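Long-range contact in EF-P arginine 32 rhamnosyl-transferase (Pseudomonas putida KT2440, PDB 5NV8), which belongs to the EarP family of elongation factor P rhamnosyltransferases and is modelled here with 2'-deoxy-thymidine-beta-L-rhamnose bound: residues A[163-177]-A[366-378]. Residues are numbered along the deposited sequence; the frame is centred on the assembly and turned at random.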
# COMPACT_ATOMS: atom_id res chain seq x y z
N LEU A 163 11.30 -0.63 -7.33
CA LEU A 163 9.92 -0.84 -6.93
C LEU A 163 9.02 -0.85 -8.16
O LEU A 163 9.33 -0.22 -9.17
CB LEU A 163 9.45 0.23 -5.94
CG LEU A 163 10.47 0.68 -4.88
CD1 LEU A 163 10.06 2.00 -4.25
CD2 LEU A 163 10.65 -0.39 -3.82
N LEU A 164 7.91 -1.57 -8.06
CA LEU A 164 6.93 -1.60 -9.13
C LEU A 164 6.23 -0.25 -9.22
O LEU A 164 5.61 0.20 -8.26
CB LEU A 164 5.91 -2.71 -8.90
CG LEU A 164 6.47 -4.13 -8.88
CD1 LEU A 164 5.57 -5.04 -8.07
CD2 LEU A 164 6.66 -4.66 -10.29
N ARG A 165 6.35 0.39 -10.38
CA ARG A 165 5.71 1.69 -10.62
C ARG A 165 5.34 1.76 -12.09
O ARG A 165 6.22 1.77 -12.96
CB ARG A 165 6.64 2.84 -10.23
CG ARG A 165 5.97 4.20 -10.13
CD ARG A 165 6.98 5.34 -10.23
NE ARG A 165 7.98 5.12 -11.27
CZ ARG A 165 9.25 4.80 -11.04
NH1 ARG A 165 9.68 4.63 -9.79
NH2 ARG A 165 10.09 4.62 -12.05
N GLU A 166 4.04 1.79 -12.36
CA GLU A 166 3.55 1.92 -13.73
C GLU A 166 3.98 3.25 -14.33
O GLU A 166 4.06 4.27 -13.64
CB GLU A 166 2.02 1.79 -13.76
CG GLU A 166 1.47 0.46 -13.23
CD GLU A 166 1.43 0.37 -11.72
OE1 GLU A 166 1.98 1.26 -11.03
OE2 GLU A 166 0.86 -0.61 -11.21
N GLY A 167 4.23 3.24 -15.64
CA GLY A 167 4.73 4.43 -16.32
C GLY A 167 3.84 5.65 -16.16
O GLY A 167 4.35 6.77 -16.04
N SER A 168 2.52 5.46 -16.15
CA SER A 168 1.58 6.58 -16.09
C SER A 168 0.90 6.71 -14.74
O SER A 168 -0.11 7.41 -14.63
CB SER A 168 0.53 6.45 -17.20
OG SER A 168 -0.35 5.37 -16.93
N LEU A 169 1.43 6.07 -13.70
CA LEU A 169 0.75 6.07 -12.41
C LEU A 169 0.74 7.46 -11.79
O LEU A 169 -0.32 7.97 -11.40
CB LEU A 169 1.42 5.07 -11.46
CG LEU A 169 0.80 5.00 -10.07
CD1 LEU A 169 -0.65 4.56 -10.17
CD2 LEU A 169 1.59 4.06 -9.17
N LEU A 170 1.92 8.09 -11.68
CA LEU A 170 1.99 9.42 -11.08
C LEU A 170 1.13 10.42 -11.85
O LEU A 170 0.46 11.27 -11.25
CB LEU A 170 3.44 9.89 -11.04
CG LEU A 170 4.40 9.16 -10.10
CD1 LEU A 170 5.58 10.05 -9.75
CD2 LEU A 170 3.70 8.70 -8.83
N ALA A 171 1.12 10.32 -13.18
CA ALA A 171 0.28 11.21 -13.98
C ALA A 171 -1.20 10.94 -13.73
O ALA A 171 -2.00 11.89 -13.61
CB ALA A 171 0.61 11.07 -15.46
N ARG A 172 -1.59 9.67 -13.65
CA ARG A 172 -2.98 9.34 -13.34
C ARG A 172 -3.36 9.76 -11.93
O ARG A 172 -4.53 10.06 -11.66
CB ARG A 172 -3.23 7.84 -13.53
CG ARG A 172 -3.28 7.38 -14.98
CD ARG A 172 -3.65 5.91 -15.09
NE ARG A 172 -2.49 5.04 -14.95
CZ ARG A 172 -2.22 4.32 -13.87
NH1 ARG A 172 -3.03 4.36 -12.82
NH2 ARG A 172 -1.14 3.55 -13.83
N ARG A 173 -2.38 9.79 -11.02
CA ARG A 173 -2.65 10.25 -9.66
C ARG A 173 -2.97 11.74 -9.64
O ARG A 173 -3.95 12.17 -9.01
CB ARG A 173 -1.45 9.94 -8.76
CG ARG A 173 -1.65 10.29 -7.29
CD ARG A 173 -0.32 10.44 -6.57
NE ARG A 173 0.58 11.35 -7.28
CZ ARG A 173 1.74 11.79 -6.79
NH1 ARG A 173 2.15 11.40 -5.59
NH2 ARG A 173 2.49 12.62 -7.51
N ASP A 174 -2.16 12.55 -10.33
CA ASP A 174 -2.33 13.99 -10.30
C ASP A 174 -3.65 14.42 -10.93
O ASP A 174 -4.34 15.30 -10.39
CB ASP A 174 -1.15 14.66 -11.02
CG ASP A 174 0.16 14.46 -10.29
OD1 ASP A 174 1.20 14.90 -10.81
OD2 ASP A 174 0.13 13.85 -9.20
N GLY A 175 -4.03 13.81 -12.05
CA GLY A 175 -5.29 14.15 -12.68
C GLY A 175 -6.49 13.79 -11.83
O GLY A 175 -7.52 14.47 -11.87
N PHE A 176 -6.38 12.72 -11.04
CA PHE A 176 -7.48 12.33 -10.16
C PHE A 176 -7.61 13.30 -8.99
O PHE A 176 -8.72 13.77 -8.68
CB PHE A 176 -7.25 10.90 -9.65
CG PHE A 176 -8.32 10.41 -8.71
CD1 PHE A 176 -9.44 9.77 -9.19
CD2 PHE A 176 -8.19 10.59 -7.34
CE1 PHE A 176 -10.43 9.32 -8.33
CE2 PHE A 176 -9.17 10.14 -6.48
CZ PHE A 176 -10.29 9.51 -6.97
N GLN A 177 -6.49 13.63 -8.34
CA GLN A 177 -6.52 14.50 -7.16
C GLN A 177 -6.78 15.96 -7.51
O GLN A 177 -7.09 16.74 -6.60
CB GLN A 177 -5.21 14.38 -6.39
CG GLN A 177 -4.93 12.98 -5.86
CD GLN A 177 -3.62 12.90 -5.09
OE1 GLN A 177 -2.64 13.55 -5.43
NE2 GLN A 177 -3.61 12.08 -4.05
N ARG A 366 4.93 13.79 -0.03
CA ARG A 366 5.04 14.11 -1.45
C ARG A 366 6.48 14.01 -1.93
O ARG A 366 6.75 13.47 -3.01
CB ARG A 366 4.50 15.52 -1.72
CG ARG A 366 3.05 15.73 -1.31
CD ARG A 366 2.11 15.04 -2.28
NE ARG A 366 2.33 15.47 -3.66
CZ ARG A 366 1.48 15.25 -4.65
NH1 ARG A 366 0.34 14.61 -4.43
NH2 ARG A 366 1.77 15.68 -5.88
N LEU A 367 7.42 14.53 -1.14
CA LEU A 367 8.82 14.54 -1.55
C LEU A 367 9.40 13.14 -1.63
O LEU A 367 10.28 12.88 -2.46
CB LEU A 367 9.64 15.41 -0.60
CG LEU A 367 9.38 16.91 -0.70
CD1 LEU A 367 9.65 17.61 0.63
CD2 LEU A 367 10.21 17.52 -1.81
N TRP A 368 8.94 12.21 -0.79
CA TRP A 368 9.44 10.85 -0.85
C TRP A 368 8.99 10.14 -2.12
O TRP A 368 9.77 9.43 -2.76
CB TRP A 368 8.99 10.06 0.38
CG TRP A 368 9.46 8.63 0.35
CD1 TRP A 368 8.75 7.55 -0.08
CD2 TRP A 368 10.74 8.14 0.74
NE1 TRP A 368 9.51 6.41 0.03
CE2 TRP A 368 10.74 6.74 0.53
CE3 TRP A 368 11.90 8.74 1.25
CZ2 TRP A 368 11.84 5.94 0.82
CZ3 TRP A 368 12.99 7.94 1.54
CH2 TRP A 368 12.96 6.56 1.32
N GLY A 369 7.72 10.32 -2.50
CA GLY A 369 7.24 9.70 -3.73
C GLY A 369 7.95 10.22 -4.96
O GLY A 369 8.30 9.44 -5.86
N ALA A 370 8.19 11.53 -5.02
CA ALA A 370 8.90 12.10 -6.16
C ALA A 370 10.35 11.64 -6.21
O ALA A 370 10.89 11.35 -7.28
CB ALA A 370 8.83 13.63 -6.12
N ARG A 371 11.00 11.56 -5.04
CA ARG A 371 12.37 11.06 -4.99
C ARG A 371 12.44 9.59 -5.39
O ARG A 371 13.33 9.18 -6.14
CB ARG A 371 12.95 11.27 -3.59
CG ARG A 371 14.23 10.49 -3.32
CD ARG A 371 14.55 10.48 -1.83
NE ARG A 371 14.97 9.15 -1.37
CZ ARG A 371 16.23 8.81 -1.13
NH1 ARG A 371 17.20 9.69 -1.29
NH2 ARG A 371 16.51 7.58 -0.72
N GLN A 372 11.50 8.78 -4.90
CA GLN A 372 11.51 7.36 -5.21
C GLN A 372 11.25 7.11 -6.69
O GLN A 372 11.90 6.25 -7.30
CB GLN A 372 10.48 6.63 -4.35
CG GLN A 372 10.99 6.20 -2.98
CD GLN A 372 12.44 5.75 -3.00
OE1 GLN A 372 12.75 4.63 -3.41
NE2 GLN A 372 13.34 6.62 -2.54
N ALA A 373 10.33 7.87 -7.29
CA ALA A 373 9.99 7.65 -8.69
C ALA A 373 11.08 8.10 -9.65
O ALA A 373 11.00 7.77 -10.84
CB ALA A 373 8.68 8.38 -9.03
N ALA A 374 12.09 8.82 -9.18
CA ALA A 374 13.16 9.28 -10.06
C ALA A 374 14.02 8.13 -10.56
O ALA A 374 14.73 8.29 -11.56
CB ALA A 374 14.02 10.32 -9.34
N GLN A 375 13.99 6.98 -9.88
CA GLN A 375 14.69 5.75 -10.23
C GLN A 375 13.82 4.89 -11.14
O GLN A 375 12.60 4.82 -10.94
CB GLN A 375 15.05 4.97 -8.97
CG GLN A 375 15.85 3.70 -9.22
CD GLN A 375 16.31 3.04 -7.93
OE1 GLN A 375 16.01 3.51 -6.83
NE2 GLN A 375 17.05 1.94 -8.06
N PRO A 376 14.41 4.25 -12.15
CA PRO A 376 13.63 3.34 -13.00
C PRO A 376 12.91 2.28 -12.18
O PRO A 376 13.40 1.82 -11.15
CB PRO A 376 14.70 2.73 -13.92
CG PRO A 376 15.74 3.79 -14.02
CD PRO A 376 15.77 4.47 -12.67
N ASP A 377 11.74 1.90 -12.66
CA ASP A 377 10.87 0.98 -11.94
C ASP A 377 11.43 -0.44 -12.01
O ASP A 377 12.45 -0.72 -12.64
CB ASP A 377 9.46 1.03 -12.51
CG ASP A 377 9.40 0.60 -13.96
OD1 ASP A 377 10.02 1.27 -14.81
OD2 ASP A 377 8.75 -0.42 -14.26
N LEU A 378 10.72 -1.36 -11.35
CA LEU A 378 11.19 -2.74 -11.27
C LEU A 378 11.01 -3.48 -12.59
O LEU A 378 11.88 -4.25 -13.00
CB LEU A 378 10.47 -3.47 -10.14
CG LEU A 378 11.03 -4.86 -9.82
CD1 LEU A 378 12.37 -4.76 -9.10
CD2 LEU A 378 10.03 -5.66 -9.01
O HOH W 1 11.97 2.33 -8.27
O HOH W 2 4.69 12.28 -5.18
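Arg165 lays its guanidinium between Ala373 and Asp377. The CA of Ala373 lies over one face and the CB of Asp377 over the other. With chi1 at -166° the chain of Arg165 runs away from its own N, then bends at chi3 to bring the guanidinium edge to a backbone carbonyl. There NH2 of Arg165 donates to O of Gln375 at 2.8 Å, from slightly outside the carbonyl plane, and NH1 adds a weak bond to the same oxygen. This ties Arg165 to the connection between helices 358-373 and 378-387.

Next to it, Leu163 O accepts from Leu378 N at 2.8 Å. Water 1 links Leu163 N to Pro376 O. Asp377 is the N-cap of helix 378-387, and its carboxylate turns to Thr380. Leu164 CD2 meets Leu378 CD2 at 3.7 Å, and Leu164 also packs on helix 30-43.

Helices 169-177 and 366-373 run roughly antiparallel. Their axes are 12.5 Å apart, and side chains make the contacts between them. Leu170 CD1 touches Ala373 CB at 3.6 Å. Farther along, the guanidinium groups of Arg173 and Arg366 stack with planes 13° apart and centres 4.1 Å apart. Leu170 CD2 lies over the opposite face of the Arg173 group. Asp174 OD2 forms a salt bridge with Arg173 NH2 at 3.2 Å, with only weak hydrogen bonds from NE and NH2, and lies near Arg366. Water 2 joins Arg173 NH1 to Arg366 O. Gln177 OE1 takes a weak bond from Arg366 NH1 in the guanidinium plane, while its NE2 bonds to the backbone O of Trp276.

Two arginine-centred polar sites thus flank Leu170 on Ala373. One binds the carbonyl of Gln375; in the other, Asp174 probably offsets the like charges of the stacked pair.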